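Local coordinates for protein beta-L-arabinobiosidase (Bacteroides thetaiotaomicron, PDB 5MQR) that probably hydrolyses glycosidic bonds in plant pectin glycans, as a beta-L-arabinobiosidase, and may also have exo-alpha-sialidase activity, at residues Phe265-Ile275 with Ile286-Trp294; Asp318-Asn326 with Ala335-Tyr345. All blocks are in the same frame, centred on the assembly; numbering follows the deposited sequence.

Contact 1: Phe265-Ile275 with Ile286-Trp294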
loop_
_atom_site.group_PDB
_atom_site.type_symbol
_atom_site.label_atom_id
_atom_site.label_comp_id
_atom_site.label_asym_id
_atom_site.label_seq_id
_atom_site.Cartn_x
_atom_site.Cartn_y
_atom_site.Cartn_z
ATOM N N PHE A 265 22.487 11.270 21.287
ATOM C CA PHE A 265 21.405 10.418 21.778
ATOM C C PHE A 265 20.036 10.854 21.262
ATOM O O PHE A 265 19.686 12.039 21.273
ATOM C CB PHE A 265 21.416 10.444 23.309
ATOM C CG PHE A 265 20.277 9.704 23.965
ATOM C CD1 PHE A 265 19.050 10.327 24.173
ATOM C CD2 PHE A 265 20.459 8.408 24.428
ATOM C CE1 PHE A 265 18.006 9.657 24.793
ATOM C CE2 PHE A 265 19.420 7.714 25.062
ATOM C CZ PHE A 265 18.186 8.343 25.246
ATOM N N ASN A 266 19.273 9.892 20.781
ATOM C CA ASN A 266 17.828 10.062 20.629
ATOM C C ASN A 266 17.187 8.738 20.931
ATOM O O ASN A 266 17.856 7.713 20.904
ATOM C CB ASN A 266 17.415 10.605 19.255
ATOM C CG ASN A 266 17.907 9.764 18.091
ATOM O OD1 ASN A 266 17.105 9.209 17.338
ATOM N ND2 ASN A 266 19.227 9.697 17.913
ATOM N N CYS A 267 15.896 8.765 21.242
ATOM C CA CYS A 267 15.195 7.576 21.664
ATOM C C CYS A 267 13.745 7.609 21.299
ATOM O O CYS A 267 13.182 8.667 20.975
ATOM C CB CYS A 267 15.315 7.412 23.194
ATOM S SG CYS A 267 14.459 8.644 24.218
ATOM N N TYR A 268 13.131 6.439 21.386
ATOM C CA TYR A 268 11.696 6.328 21.223
ATOM C C TYR A 268 11.162 5.150 22.007
ATOM O O TYR A 268 11.927 4.280 22.414
ATOM C CB TYR A 268 11.314 6.214 19.752
ATOM C CG TYR A 268 11.951 5.099 18.948
ATOM C CD1 TYR A 268 11.519 3.772 19.057
ATOM C CD2 TYR A 268 12.935 5.383 18.016
ATOM C CE1 TYR A 268 12.090 2.766 18.280
ATOM C CE2 TYR A 268 13.510 4.397 17.229
ATOM C CZ TYR A 268 13.083 3.085 17.349
ATOM O OH TYR A 268 13.634 2.120 16.539
ATOM N N THR A 269 9.846 5.133 22.182
ATOM C CA THR A 269 9.162 4.147 22.996
ATOM C C THR A 269 8.626 3.033 22.098
ATOM O O THR A 269 7.889 3.282 21.154
ATOM C CB THR A 269 8.028 4.802 23.809
ATOM O OG1 THR A 269 8.584 5.821 24.659
ATOM C CG2 THR A 269 7.315 3.757 24.683
ATOM N N LEU A 270 9.031 1.807 22.397
ATOM C CA LEU A 270 8.604 0.620 21.653
ATOM C C LEU A 270 7.154 0.241 22.017
ATOM O O LEU A 270 6.619 0.752 22.986
ATOM C CB LEU A 270 9.541 -0.550 21.985
ATOM C CG LEU A 270 11.014 -0.417 21.613
ATOM C CD1 LEU A 270 11.804 -1.572 22.206
ATOM C CD2 LEU A 270 11.158 -0.366 20.092
ATOM N N PRO A 271 6.511 -0.644 21.247
ATOM C CA PRO A 271 5.111 -0.965 21.591
ATOM C C PRO A 271 4.899 -1.558 22.984
ATOM O O PRO A 271 3.831 -1.351 23.541
ATOM C CB PRO A 271 4.690 -1.957 20.500
ATOM C CG PRO A 271 5.575 -1.602 19.346
ATOM C CD PRO A 271 6.896 -1.230 19.952
ATOM N N ASP A 272 5.900 -2.249 23.538
ATOM C CA ASP A 272 5.839 -2.772 24.926
ATOM C C ASP A 272 6.231 -1.758 26.027
ATOM O O ASP A 272 6.287 -2.109 27.196
ATOM C CB ASP A 272 6.645 -4.097 25.076
ATOM C CG ASP A 272 8.178 -3.962 24.752
ATOM O OD1 ASP A 272 8.801 -2.873 24.856
ATOM O OD2 ASP A 272 8.771 -4.995 24.355
ATOM N N GLY A 273 6.528 -0.510 25.676
ATOM C CA GLY A 273 6.905 0.496 26.671
ATOM C C GLY A 273 8.381 0.576 27.007
ATOM O O GLY A 273 8.783 1.461 27.757
ATOM N N ARG A 274 9.211 -0.320 26.486
ATOM C CA ARG A 274 10.662 -0.146 26.615
ATOM C C ARG A 274 11.124 0.996 25.713
ATOM O O ARG A 274 10.429 1.370 24.756
ATOM C CB ARG A 274 11.409 -1.424 26.263
ATOM C CG ARG A 274 11.112 -2.587 27.212
ATOM C CD ARG A 274 11.919 -3.822 26.840
ATOM N NE ARG A 274 11.591 -4.340 25.510
ATOM C CZ ARG A 274 12.355 -5.182 24.802
ATOM N NH1 ARG A 274 13.522 -5.629 25.282
ATOM N NH2 ARG A 274 11.956 -5.575 23.600
ATOM N N ILE A 275 12.284 1.557 26.033
ATOM C CA ILE A 275 12.822 2.676 25.257
ATOM C C ILE A 275 14.075 2.226 24.481
ATOM O O ILE A 275 15.012 1.682 25.069
ATOM C CB ILE A 275 13.111 3.877 26.174
ATOM C CG1 ILE A 275 11.779 4.405 26.783
ATOM C CG2 ILE A 275 13.859 4.968 25.411
ATOM C CD1 ILE A 275 11.948 5.370 27.917
ATOM N N ILE A 286 18.760 -0.326 24.739
ATOM C CA ILE A 286 17.393 -0.449 25.231
ATOM C C ILE A 286 17.413 -0.148 26.714
ATOM O O ILE A 286 18.379 -0.506 27.406
ATOM C CB ILE A 286 16.861 -1.882 25.095
ATOM C CG1 ILE A 286 16.891 -2.376 23.656
ATOM C CG2 ILE A 286 15.445 -1.988 25.662
ATOM C CD1 ILE A 286 15.762 -1.913 22.775
ATOM N N SER A 287 16.355 0.501 27.184
ATOM C CA SER A 287 16.146 0.755 28.609
ATOM C C SER A 287 14.760 0.243 28.978
ATOM O O SER A 287 13.792 0.474 28.249
ATOM C CB SER A 287 16.245 2.245 28.940
ATOM O OG SER A 287 15.995 2.478 30.322
ATOM N N GLU A 288 14.691 -0.461 30.106
ATOM C CA GLU A 288 13.443 -0.979 30.655
ATOM C C GLU A 288 12.987 -0.191 31.878
ATOM O O GLU A 288 11.974 -0.521 32.448
ATOM C CB GLU A 288 13.624 -2.457 31.023
ATOM C CG GLU A 288 14.001 -3.312 29.817
ATOM C CD GLU A 288 14.121 -4.793 30.104
ATOM O OE1 GLU A 288 14.436 -5.167 31.251
ATOM O OE2 GLU A 288 13.926 -5.574 29.151
ATOM N N ASP A 289 13.716 0.847 32.280
ATOM C CA ASP A 289 13.403 1.585 33.511
ATOM C C ASP A 289 13.243 3.094 33.248
ATOM O O ASP A 289 13.527 3.915 34.109
ATOM C CB ASP A 289 14.453 1.266 34.600
ATOM C CG ASP A 289 15.860 1.787 34.269
ATOM O OD1 ASP A 289 16.104 2.325 33.161
ATOM O OD2 ASP A 289 16.746 1.685 35.150
ATOM N N GLY A 290 12.776 3.443 32.054
ATOM C CA GLY A 290 12.626 4.842 31.636
ATOM C C GLY A 290 13.902 5.653 31.432
ATOM O O GLY A 290 13.884 6.877 31.595
ATOM N N GLY A 291 15.005 4.987 31.083
ATOM C CA GLY A 291 16.245 5.651 30.707
ATOM C C GLY A 291 17.276 5.846 31.794
ATOM O O GLY A 291 18.299 6.463 31.536
ATOM N N HIS A 292 17.038 5.343 33.002
ATOM C CA HIS A 292 18.057 5.413 34.067
ATOM C C HIS A 292 19.212 4.420 33.829
ATOM O O HIS A 292 20.357 4.726 34.198
ATOM C CB HIS A 292 17.449 5.165 35.468
ATOM C CG HIS A 292 16.471 6.213 35.907
ATOM N ND1 HIS A 292 16.862 7.446 36.389
ATOM C CD2 HIS A 292 15.117 6.213 35.930
ATOM C CE1 HIS A 292 15.794 8.157 36.700
ATOM N NE2 HIS A 292 14.722 7.429 36.435
ATOM N N THR A 293 18.912 3.235 33.265
ATOM C CA THR A 293 19.935 2.218 32.947
ATOM C C THR A 293 19.711 1.627 31.555
ATOM O O THR A 293 18.576 1.541 31.067
ATOM C CB THR A 293 20.006 1.059 33.969
ATOM O OG1 THR A 293 18.802 0.296 33.901
ATOM C CG2 THR A 293 20.219 1.571 35.399
ATOM N N TRP A 294 20.819 1.223 30.929
ATOM C CA TRP A 294 20.856 0.855 29.512
ATOM C C TRP A 294 21.564 -0.464 29.324
ATOM O O TRP A 294 22.522 -0.758 30.030
ATOM C CB TRP A 294 21.542 1.960 28.719
ATOM C CG TRP A 294 20.716 3.223 28.716
ATOM C CD1 TRP A 294 20.822 4.285 29.589
ATOM C CD2 TRP A 294 19.643 3.549 27.832
ATOM N NE1 TRP A 294 19.881 5.241 29.288
ATOM C CE2 TRP A 294 19.144 4.813 28.220
ATOM C CE3 TRP A 294 19.045 2.892 26.751
ATOM C CZ2 TRP A 294 18.095 5.435 27.564
ATOM C CZ3 TRP A 294 17.994 3.518 26.104
ATOM C CH2 TRP A 294 17.540 4.790 26.512
#
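Phe265 turns the edge of its ring, at CE2 and CZ, toward the face of Trp294 in an offset edge-to-face pair. The planes stand at 79° and CE2 of Phe265 lies 3.6 Å from CZ2 of Trp294. With CG of Phe265 anti to the backbone N (chi1 175°), the ring is sent toward the indole, the two side chains approaching from opposite directions. Alongside, CG2 of Ile275 rests 3.8 Å from CH2 of Trp294, while CD1 of Ile275 extends to CA of Gly290, 3.8 Å away. The backbones join at a single antiparallel hydrogen-bonded pair: Ile275 N donates almost straight to Ser287 O (2.9 Å), and Ser287 N returns a bond to Ile275 O. On the outer side, Arg274 and Glu288 run side by side. The Glu288 carboxylate reaches CD of Arg274 through OE2 (3.5 Å), with only a long salt bridge to NH1. Asp272 holds the guanidinium from within the 265-275 turn, NE of Arg274 lying 3.1 Å from OD2, and its OD1 also takes Arg274 N in an Asx turn.

Residues 287-294, which end in this tryptophan, read Ser-X-Asp-X-Gly-X-Thr-Trp, the Asp-box of sialidase-type propellers. Ser287 OG accepts from Gly291 N (2.8 Å), and Asp289 receives Thr293 N on OD1 through its syn lone pair and Thr293 OG1 on OD2, fixing the loop that presents Trp294. Farther out, strand 275-278 lies between strands 266-269 and 283-287, Trp279 meets the Phe265 ring, and helix 239-242 packs on Cys267 and His292.

Contact 2: Asp318-Asn326 with Ala335-Tyr345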
loop_
_atom_site.group_PDB
_atom_site.type_symbol
_atom_site.label_atom_id
_atom_site.label_comp_id
_atom_site.label_asym_id
_atom_site.label_seq_id
_atom_site.Cartn_x
_atom_site.Cartn_y
_atom_site.Cartn_z
ATOM N N ASP A 318 1.035 6.882 12.801
ATOM C CA ASP A 318 0.307 5.631 12.522
ATOM C C ASP A 318 0.741 4.455 13.407
ATOM O O ASP A 318 0.327 3.348 13.166
ATOM C CB ASP A 318 0.415 5.256 11.027
ATOM C CG ASP A 318 1.837 4.864 10.595
ATOM O OD1 ASP A 318 2.766 4.868 11.445
ATOM O OD2 ASP A 318 2.027 4.535 9.392
ATOM N N GLY A 319 1.586 4.680 14.406
ATOM C CA GLY A 319 2.024 3.609 15.306
ATOM C C GLY A 319 3.266 2.845 14.841
ATOM O O GLY A 319 3.816 2.051 15.607
ATOM N N THR A 320 3.732 3.088 13.620
ATOM C CA THR A 320 4.943 2.450 13.122
ATOM C C THR A 320 6.166 3.335 13.422
ATOM O O THR A 320 6.056 4.330 14.136
ATOM C CB THR A 320 4.826 2.106 11.628
ATOM O OG1 THR A 320 4.834 3.297 10.836
ATOM C CG2 THR A 320 3.554 1.293 11.367
ATOM N N TYR A 321 7.331 2.925 12.928
ATOM C CA TYR A 321 8.575 3.553 13.266
ATOM C C TYR A 321 9.374 3.855 11.990
ATOM O O TYR A 321 9.165 3.212 10.954
ATOM C CB TYR A 321 9.334 2.642 14.226
ATOM C CG TYR A 321 8.641 2.485 15.577
ATOM C CD1 TYR A 321 7.630 1.532 15.772
ATOM C CD2 TYR A 321 9.001 3.271 16.649
ATOM C CE1 TYR A 321 7.004 1.373 17.011
ATOM C CE2 TYR A 321 8.383 3.131 17.876
ATOM C CZ TYR A 321 7.379 2.176 18.050
ATOM O OH TYR A 321 6.781 2.055 19.274
ATOM N N ALA A 322 10.246 4.861 12.080
ATOM C CA ALA A 322 11.109 5.277 10.989
ATOM C C ALA A 322 12.455 5.783 11.516
ATOM O O ALA A 322 12.532 6.411 12.579
ATOM C CB ALA A 322 10.451 6.357 10.144
ATOM N N THR A 323 13.512 5.491 10.752
ATOM C CA THR A 323 14.828 6.088 10.966
ATOM C C THR A 323 15.169 6.925 9.750
ATOM O O THR A 323 14.811 6.552 8.637
ATOM C CB THR A 323 15.915 5.033 11.205
ATOM O OG1 THR A 323 15.675 3.906 10.353
ATOM C CG2 THR A 323 15.889 4.592 12.616
ATOM N N VAL A 324 15.819 8.066 9.977
ATOM C CA VAL A 324 16.286 8.961 8.917
ATOM C C VAL A 324 17.761 9.215 9.163
ATOM O O VAL A 324 18.169 9.504 10.282
ATOM C CB VAL A 324 15.476 10.274 8.894
ATOM C CG1 VAL A 324 15.966 11.214 7.803
ATOM C CG2 VAL A 324 13.999 9.940 8.665
ATOM N N TYR A 325 18.562 9.035 8.123
ATOM C CA TYR A 325 20.011 8.985 8.256
ATOM C C TYR A 325 20.693 8.992 6.908
ATOM O O TYR A 325 20.061 8.745 5.894
ATOM C CB TYR A 325 20.457 7.738 9.027
ATOM C CG TYR A 325 20.070 6.380 8.441
ATOM C CD1 TYR A 325 18.747 5.932 8.455
ATOM C CD2 TYR A 325 21.026 5.525 7.915
ATOM C CE1 TYR A 325 18.392 4.673 7.952
ATOM C CE2 TYR A 325 20.678 4.272 7.405
ATOM C CZ TYR A 325 19.359 3.851 7.431
ATOM O OH TYR A 325 19.014 2.646 6.914
ATOM N N ASN A 326 21.997 9.255 6.928
ATOM C CA ASN A 326 22.875 9.039 5.771
ATOM C C ASN A 326 23.262 7.552 5.786
ATOM O O ASN A 326 23.967 7.143 6.687
ATOM C CB ASN A 326 24.135 9.921 5.836
ATOM C CG ASN A 326 23.806 11.417 5.921
ATOM O OD1 ASN A 326 23.921 12.047 7.003
ATOM N ND2 ASN A 326 23.397 11.996 4.786
ATOM N N ALA A 335 18.271 9.381 3.811
ATOM C CA ALA A 335 17.388 8.262 3.509
ATOM C C ALA A 335 16.479 7.959 4.693
ATOM O O ALA A 335 16.687 8.455 5.802
ATOM C CB ALA A 335 18.233 7.040 3.173
ATOM N N ILE A 336 15.482 7.130 4.438
ATOM C CA ILE A 336 14.522 6.705 5.436
ATOM C C ILE A 336 14.378 5.175 5.362
ATOM O O ILE A 336 14.332 4.581 4.268
ATOM C CB ILE A 336 13.150 7.413 5.282
ATOM C CG1 ILE A 336 12.180 6.967 6.403
ATOM C CG2 ILE A 336 12.532 7.199 3.889
ATOM C CD1 ILE A 336 10.890 7.766 6.462
ATOM N N SER A 337 14.343 4.559 6.542
ATOM C CA SER A 337 14.071 3.147 6.706
ATOM C C SER A 337 12.849 2.991 7.621
ATOM O O SER A 337 12.731 3.696 8.612
ATOM C CB SER A 337 15.298 2.413 7.305
ATOM O OG SER A 337 16.409 2.318 6.414
ATOM N N LEU A 338 11.971 2.048 7.300
ATOM C CA LEU A 338 10.735 1.804 8.067
ATOM C C LEU A 338 10.773 0.501 8.866
ATOM O O LEU A 338 11.513 -0.436 8.521
ATOM C CB LEU A 338 9.532 1.779 7.118
ATOM C CG LEU A 338 9.427 2.991 6.184
ATOM C CD1 LEU A 338 8.287 2.801 5.205
ATOM C CD2 LEU A 338 9.286 4.298 6.964
ATOM N N SER A 339 9.978 0.475 9.942
ATOM C CA SER A 339 9.851 -0.661 10.851
ATOM C C SER A 339 8.444 -0.653 11.397
ATOM O O SER A 339 7.917 0.422 11.719
ATOM C CB SER A 339 10.816 -0.536 12.035
ATOM O OG SER A 339 10.647 -1.575 12.994
ATOM N N LYS A 340 7.839 -1.843 11.482
ATOM C CA LYS A 340 6.520 -2.013 12.103
ATOM C C LYS A 340 6.571 -2.079 13.624
ATOM O O LYS A 340 5.560 -1.837 14.271
ATOM C CB LYS A 340 5.822 -3.281 11.570
ATOM C CG LYS A 340 6.456 -4.593 12.018
ATOM C CD LYS A 340 5.542 -5.762 11.763
ATOM C CE LYS A 340 6.143 -7.073 12.268
ATOM N NZ LYS A 340 6.175 -8.041 11.138
ATOM N N ASP A 341 7.716 -2.453 14.187
ATOM C CA ASP A 341 7.829 -2.702 15.619
ATOM C C ASP A 341 8.888 -1.876 16.348
ATOM O O ASP A 341 9.045 -2.018 17.553
ATOM C CB ASP A 341 8.058 -4.206 15.877
ATOM C CG ASP A 341 9.313 -4.776 15.160
ATOM O OD1 ASP A 341 10.286 -4.016 14.900
ATOM O OD2 ASP A 341 9.305 -6.002 14.855
ATOM N N GLY A 342 9.607 -1.011 15.641
ATOM C CA GLY A 342 10.667 -0.232 16.268
ATOM C C GLY A 342 11.991 -0.953 16.509
ATOM O O GLY A 342 12.903 -0.360 17.080
ATOM N N LEU A 343 12.106 -2.216 16.075
ATOM C CA LEU A 343 13.347 -2.965 16.206
ATOM C C LEU A 343 13.891 -3.382 14.853
ATOM O O LEU A 343 14.996 -3.020 14.518
ATOM C CB LEU A 343 13.150 -4.161 17.122
ATOM C CG LEU A 343 12.965 -3.799 18.594
ATOM C CD1 LEU A 343 12.773 -5.084 19.400
ATOM C CD2 LEU A 343 14.130 -2.991 19.167
ATOM N N GLU A 344 13.120 -4.134 14.078
ATOM C CA GLU A 344 13.538 -4.554 12.734
ATOM C C GLU A 344 13.165 -3.545 11.659
ATOM O O GLU A 344 12.003 -3.272 11.450
ATOM C CB GLU A 344 12.917 -5.902 12.361
ATOM C CG GLU A 344 13.401 -6.482 11.021
ATOM C CD GLU A 344 12.690 -7.774 10.631
ATOM O OE1 GLU A 344 11.783 -8.220 11.365
ATOM O OE2 GLU A 344 12.997 -8.334 9.562
ATOM N N TYR A 345 14.163 -3.037 10.954
ATOM C CA TYR A 345 13.942 -2.124 9.852
ATOM C C TYR A 345 14.184 -2.875 8.581
ATOM O O TYR A 345 15.141 -3.635 8.489
ATOM C CB TYR A 345 14.858 -0.908 9.966
ATOM C CG TYR A 345 14.367 0.055 11.024
ATOM C CD1 TYR A 345 14.643 -0.156 12.370
ATOM C CD2 TYR A 345 13.599 1.165 10.682
ATOM C CE1 TYR A 345 14.185 0.709 13.334
ATOM C CE2 TYR A 345 13.126 2.033 11.648
ATOM C CZ TYR A 345 13.436 1.807 12.974
ATOM O OH TYR A 345 12.983 2.677 13.954
#
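Ala322, Thr323 and Val324 pair with Leu338, Ser337 and Ile336 in the antiparallel beta hairpin of strands 321-325 and 334-339, the middle of a four-stranded sheet consistent with a propeller blade. On the face bearing Ala322, Val324, Ile336 and Leu338 the packing is aliphatic: CB of Ala322 lies 4.0 Å from both CD1 of Ile336 and CD2 of Leu338, and strand 387-393 meets Val324 and Ile336.

The face carrying Tyr321, Thr323 and Ser337 is packed more tightly, by the residues after the strand. Tyr345 comes at Thr323 from the opposite direction, its CE2 3.4 Å from Thr323 OG1 and its CZ 3.7 Å from Thr323 CG2, while CB of Ser339 sits over the centre of its ring. The Thr323 hydroxyl also makes a weak bond to Ser337 O. With an alanine in place of Tyr345, the Thr323 methyl would probably face a gap and Tyr268 OH would lose the hydroxyl it bonds. Gly342, whose backbone angles by themselves call for glycine, lies over one face of Tyr321, CA 3.7 Å from the ring centroid in a CH-pi contact.

The side chains of Lys340 and Asp341 point away from segment 318-326 and form the looser, more exposed side, although the backbone here still packs on the Tyr321 ring as the chain turns back in a bend resembling an Asp-box. Ser339 OG accepts from Asp341 N and donates to Glu344 O (2.7 Å). OD1 of Asp341 takes Glu344 N on its syn lone pair and Leu343 N on the anti side.

At the far end, Tyr325, its CG between the backbone N and the carbonyl carbon (chi1 59°), brings its OH to 2.7 Å from Ser337 OG, which is also hydrogen-bonded to Thr347 O.

In the fold
Contact 1 closes before contact 2 opens along the chain, and their centres stand about 16 Å apart within the BNR repeat-like domain. Each belongs to its own four-stranded antiparallel sheet: strands 266-269, 275-278, 283-287 and 299-300 for contact 1, strands 311-315, 321-325, 334-339 and 349-350 for contact 2. These are consistent with successive blades of a propeller. The two touch where the 265-275 segment leaves its strand: Thr269 O meets Tyr321 OH, Tyr268 OH meets Gly342 O, and Pro271 packs on Asp341. Asn266 also bonds to strand 311-315, while strand 344-345 pairs in parallel with 29-30, tying the N-terminal end of the chain to this region.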